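Local coordinates for protein Bis(5'-nucleosyl)-tetraphosphatase [asymmetrical] (Caenorhabditis elegans, PDB 1KTG) that hydrolyses diadenosine tetraphosphate asymmetrically to AMP and ATP, as a Nudix enzyme that depends on divalent metal ions, at residues A[9-12]-A[17-20]; A[20-25]-A[116-121]. All blocks are in the same frame, centred on the assembly; numbering follows the deposited sequence.

Interaction 1. Residues A[9-12]-A[17-20]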
# COMPACT_ATOMS: atom_id res chain seq x y z
N VAL A 9 1.68 -2.87 0.56
CA VAL A 9 2.30 -1.99 1.53
C VAL A 9 3.78 -2.06 1.17
O VAL A 9 4.47 -3.01 1.52
CB VAL A 9 2.04 -2.44 2.97
CG1 VAL A 9 2.89 -1.63 3.96
CG2 VAL A 9 0.57 -2.28 3.31
N ILE A 10 4.22 -1.09 0.40
CA ILE A 10 5.61 -1.00 -0.01
C ILE A 10 6.44 -0.37 1.10
O ILE A 10 6.04 0.65 1.67
CB ILE A 10 5.74 -0.10 -1.23
CG1 ILE A 10 4.85 -0.59 -2.38
CG2 ILE A 10 7.21 0.05 -1.62
CD1 ILE A 10 5.19 -1.96 -2.89
N TYR A 11 7.58 -0.97 1.40
CA TYR A 11 8.52 -0.39 2.36
C TYR A 11 9.91 -0.43 1.78
O TYR A 11 10.20 -1.19 0.84
CB TYR A 11 8.50 -1.11 3.71
CG TYR A 11 9.20 -2.46 3.73
CD1 TYR A 11 10.48 -2.59 4.26
CD2 TYR A 11 8.58 -3.59 3.24
CE1 TYR A 11 11.13 -3.82 4.30
CE2 TYR A 11 9.22 -4.83 3.28
CZ TYR A 11 10.49 -4.94 3.80
OH TYR A 11 11.12 -6.18 3.83
N ARG A 12 10.78 0.39 2.35
CA ARG A 12 12.18 0.36 2.03
C ARG A 12 12.95 0.49 3.33
O ARG A 12 12.38 0.80 4.38
CB ARG A 12 12.55 1.49 1.07
CG ARG A 12 12.60 2.87 1.72
CD ARG A 12 12.85 3.99 0.73
NE ARG A 12 12.92 5.29 1.40
CZ ARG A 12 13.14 6.44 0.79
NH1 ARG A 12 13.34 6.47 -0.54
NH2 ARG A 12 13.18 7.55 1.50
N LYS A 17 16.68 2.21 8.57
CA LYS A 17 15.34 2.51 9.05
C LYS A 17 14.24 2.12 8.06
O LYS A 17 14.30 2.45 6.88
CB LYS A 17 15.20 4.00 9.39
CG LYS A 17 13.95 4.35 10.21
CD LYS A 17 14.01 3.68 11.60
CE LYS A 17 14.26 4.61 12.80
NZ LYS A 17 14.52 6.05 12.57
N ILE A 18 13.22 1.43 8.57
CA ILE A 18 12.08 1.05 7.76
C ILE A 18 11.22 2.28 7.47
O ILE A 18 10.94 3.08 8.38
CB ILE A 18 11.23 -0.01 8.49
CG1 ILE A 18 12.02 -1.30 8.72
CG2 ILE A 18 9.94 -0.29 7.71
CD1 ILE A 18 12.34 -2.05 7.47
N GLU A 19 10.85 2.45 6.21
CA GLU A 19 9.94 3.51 5.79
C GLU A 19 8.89 2.90 4.88
O GLU A 19 9.20 2.01 4.09
CB GLU A 19 10.69 4.61 5.04
CG GLU A 19 11.70 5.35 5.90
CD GLU A 19 12.39 6.49 5.16
OE1 GLU A 19 12.45 6.45 3.92
OE2 GLU A 19 12.89 7.43 5.82
N PHE A 20 7.65 3.36 5.03
CA PHE A 20 6.50 2.92 4.22
C PHE A 20 6.08 3.99 3.20
O PHE A 20 6.04 5.19 3.51
CB PHE A 20 5.30 2.61 5.14
CG PHE A 20 5.58 1.53 6.14
CD1 PHE A 20 6.01 1.85 7.41
CD2 PHE A 20 5.47 0.19 5.79
CE1 PHE A 20 6.29 0.86 8.34
CE2 PHE A 20 5.75 -0.81 6.72
CZ PHE A 20 6.17 -0.46 7.99

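Interaction 2. Residues A[20-25]-A[116-121]. With AMP (adenosine monophosphate), chain J.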
# COMPACT_ATOMS: atom_id res chain seq x y z
N PHE A 20 7.65 3.36 5.03
CA PHE A 20 6.50 2.92 4.22
C PHE A 20 6.08 3.99 3.20
O PHE A 20 6.04 5.19 3.51
CB PHE A 20 5.30 2.61 5.14
CG PHE A 20 5.58 1.53 6.14
CD1 PHE A 20 6.01 1.85 7.41
CD2 PHE A 20 5.47 0.19 5.79
CE1 PHE A 20 6.29 0.86 8.34
CE2 PHE A 20 5.75 -0.81 6.72
CZ PHE A 20 6.17 -0.46 7.99
N LEU A 21 5.75 3.55 1.99
CA LEU A 21 5.34 4.48 0.93
C LEU A 21 3.84 4.76 0.98
O LEU A 21 3.03 3.84 0.94
CB LEU A 21 5.71 3.93 -0.45
CG LEU A 21 5.32 4.80 -1.66
CD1 LEU A 21 6.03 6.16 -1.64
CD2 LEU A 21 5.56 4.08 -2.98
N LEU A 22 3.48 6.02 1.10
CA LEU A 22 2.08 6.43 1.05
C LEU A 22 1.89 7.39 -0.11
O LEU A 22 2.78 8.21 -0.41
CB LEU A 22 1.65 7.08 2.36
CG LEU A 22 1.63 6.17 3.59
CD1 LEU A 22 1.21 6.96 4.81
CD2 LEU A 22 0.70 4.98 3.39
N LEU A 23 0.72 7.28 -0.74
CA LEU A 23 0.31 8.12 -1.87
C LEU A 23 -0.93 8.94 -1.52
O LEU A 23 -1.89 8.45 -0.91
CB LEU A 23 -0.02 7.26 -3.09
CG LEU A 23 0.97 6.17 -3.49
CD1 LEU A 23 0.43 5.43 -4.71
CD2 LEU A 23 2.35 6.75 -3.78
N GLN A 24 -0.92 10.20 -1.91
CA GLN A 24 -2.03 11.09 -1.62
C GLN A 24 -2.94 11.20 -2.83
O GLN A 24 -2.51 11.59 -3.92
CB GLN A 24 -1.51 12.46 -1.21
CG GLN A 24 -2.57 13.32 -0.59
CD GLN A 24 -2.14 14.76 -0.41
OE1 GLN A 24 -1.32 15.27 -1.17
NE2 GLN A 24 -2.71 15.42 0.59
N ALA A 25 -4.21 10.86 -2.63
CA ALA A 25 -5.20 10.89 -3.70
C ALA A 25 -5.34 12.30 -4.26
O ALA A 25 -5.30 13.27 -3.52
CB ALA A 25 -6.54 10.41 -3.19
N ILE A 116 1.31 6.05 10.29
CA ILE A 116 0.03 5.82 10.95
C ILE A 116 -0.75 7.13 11.05
O ILE A 116 -1.94 7.18 10.74
CB ILE A 116 0.24 5.19 12.35
CG1 ILE A 116 0.73 3.75 12.21
CG2 ILE A 116 -1.05 5.19 13.13
CD1 ILE A 116 1.38 3.22 13.48
N LYS A 117 -0.06 8.18 11.47
CA LYS A 117 -0.70 9.49 11.57
C LYS A 117 -1.26 9.95 10.22
O LYS A 117 -2.39 10.43 10.14
CB LYS A 117 0.28 10.53 12.10
N ILE A 118 -0.46 9.81 9.16
CA ILE A 118 -0.84 10.27 7.82
C ILE A 118 -1.98 9.42 7.22
O ILE A 118 -2.89 9.96 6.60
CB ILE A 118 0.38 10.32 6.87
CG1 ILE A 118 1.30 11.49 7.26
CG2 ILE A 118 -0.06 10.46 5.42
CD1 ILE A 118 2.61 11.57 6.47
N ALA A 119 -1.93 8.12 7.44
CA ALA A 119 -2.94 7.19 6.92
C ALA A 119 -4.26 7.42 7.63
O ALA A 119 -5.34 7.20 7.08
CB ALA A 119 -2.49 5.76 7.09
N ASP A 120 -4.14 7.85 8.88
CA ASP A 120 -5.24 8.32 9.71
C ASP A 120 -6.28 7.28 10.16
O ASP A 120 -6.70 7.32 11.30
CB ASP A 120 -5.90 9.56 9.09
CG ASP A 120 -7.08 10.06 9.89
OD1 ASP A 120 -6.91 10.43 11.08
OD2 ASP A 120 -8.22 10.09 9.40
N TYR A 121 -6.67 6.35 9.30
CA TYR A 121 -7.67 5.35 9.66
C TYR A 121 -7.12 4.31 10.64
O TYR A 121 -6.10 3.68 10.38
CB TYR A 121 -8.21 4.67 8.41
CG TYR A 121 -8.66 5.67 7.37
CD1 TYR A 121 -7.94 5.87 6.21
CD2 TYR A 121 -9.78 6.46 7.59
CE1 TYR A 121 -8.36 6.81 5.26
CE2 TYR A 121 -10.20 7.39 6.66
CZ TYR A 121 -9.48 7.56 5.50
OH TYR A 121 -9.90 8.50 4.58
P AMP J . -10.23 4.48 -1.32
O1P AMP J . -8.81 4.86 -0.94
O2P AMP J . -10.55 3.09 -0.84
O3P AMP J . -10.43 4.77 -2.78
O5' AMP J . -11.17 5.50 -0.51
C5' AMP J . -12.58 5.51 -0.70
C4' AMP J . -13.21 6.31 0.43
O4' AMP J . -13.02 5.57 1.64
C3' AMP J . -12.54 7.66 0.61
O3' AMP J . -13.53 8.64 0.86
C2' AMP J . -11.61 7.48 1.80
O2' AMP J . -11.57 8.62 2.65
C1' AMP J . -12.18 6.29 2.55
N9 AMP J . -11.16 5.37 3.10
C8 AMP J . -9.98 5.00 2.57
N7 AMP J . -9.34 4.14 3.39
C5 AMP J . -10.11 3.93 4.46
C6 AMP J . -10.01 3.12 5.69
N6 AMP J . -8.92 2.35 5.92
N1 AMP J . -11.03 3.18 6.56
C2 AMP J . -12.12 3.94 6.33
N3 AMP J . -12.26 4.70 5.22
C4 AMP J . -11.31 4.74 4.28

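Interaction 1. Residues A[9-12]-A[17-20]
Val9, Tyr11 and Phe20 interlock on one face of an antiparallel beta hairpin. The bump is the CD2 corner of the Phe20 ring. The hollow lies between two side chains of the opposite strand. On one flank, Phe20 CD2 meets Val9 CG1 at 3.6 Å; on the other, it meets Tyr11 CB at 3.9 Å. Next along, the Ile18 CD1 methyl leans obliquely on the CD1-CE1 side of the Tyr11 ring. Ile18 CD1 is 3.7 Å from Tyr11 CD1 and nearly as close to CE1.

Tyr11 and Phe20 form a non-hydrogen-bonded pair. The next pair, Arg12 and Glu19, is hydrogen-bonded. Arg12 N gives to Glu19 O at 2.9 Å, and Glu19 N returns a bond of equal length to Arg12 O. The side chains of this second pair point to the other face and make a salt bridge. Arg12 NE and NH2 fork onto one oxygen, each 2.8 Å from Glu19 OE1. That oxygen lies at the guanidinium edge, and the two planes are only 23° apart. Arg12 CG sits between its backbone N and carbonyl carbon (chi1 75°). From there the chain runs straight to NE, which brings the guanidinium across the end of Glu19. Both bonds are somewhat bent, 144° at the hydrogen, and load one oxygen of Glu19 with two donors.

Trp109 of strand 104-110 makes a cation-pi contact with Arg12 and also touches Glu19. On the other face, Val9 packs on Leu127, Leu128 and Phe131, and Tyr11 on Leu135, all from helix 122-137. The Tyr11 hydroxyl is hydrogen-bonded to His67. Strand 81-92 runs parallel to strand 3-14 and bonds to Val9 and Tyr11 through Trp88, Ala90 and Leu92, so the hairpin is built into the Nudix sheet.

Interaction 2. Residues A[20-25]-A[116-121]
Helix 112-119 packs on the Nudix sheet here, through Leu22 against Ile118 and Ala119, and the chain beyond it enters the AMP pocket. The packing is small and apolar. The Leu22 side chain starts toward the helix, and its CD1 methyl does the touching. It reaches Ile118 CG2 at 3.8 Å, crossing that branch at a slant. The Ala119 methyl is a looser neighbour, with Leu22 CD1 and Ala119 CB 4.5 Å apart. The CG1 torsion of Ile118 (chi1 -72°) leaves CG2 anti to the backbone N, which turns this branch to Leu22. Trp32 of strand 32-38 touches both Leu22 and Ile118.

The helix then ends. Asp120 leaves helical geometry with a positive phi (68°), although its N still bonds to Ile116 O. Tyr121 follows at the N-cap position of helix 122-137. Its ring lies over the adenine of AMP. AMP C5 is 3.3 Å above the ring plane, offset toward the rim, and Tyr121 CG comes within 3.3 Å of AMP C6. At the far end, Tyr121 OH and AMP O2' share a hydrogen bond of 2.6 Å. His31 touches Tyr121 and is itself hydrogen-bonded to AMP, as are Tyr76, Lys36 and Lys83.

A leucine in place of Tyr121 would probably leave the adenine without its flat cover and the ribose O2' without this hydroxyl partner. The chemistry thus divides along the segment: Ile118 and Ala119 meet Leu22 by apolar packing, whereas Tyr121 holds both base and sugar of the nucleotide, the base by its ring face and the sugar by its hydroxyl.

Overall arrangement
Both interactions use strand 17-25 and meet at Phe20, the last residue of 17-20 and the first of 20-25. Their centres are 12 Å apart. A probable hydrogen bond of 2.9 Å from Leu21 N to Ile10 O links them and continues the hairpin pairing. Interaction 1 joins two neighbouring strands within the sheet; interaction 2 sets a helix against one of them. Only interaction 2 includes a residue of the AMP pocket, Tyr121. In interaction 1 the distance from the Val9 side chain to the AMP is about 11 Å. The Glu19 side chain is about 4 Å from a magnesium ion, but Glu19 is not among the residues of the Glu52, Glu56 and Glu103 metal site. Helix 122-137, which covers Val9 and Tyr11, begins directly after Tyr121.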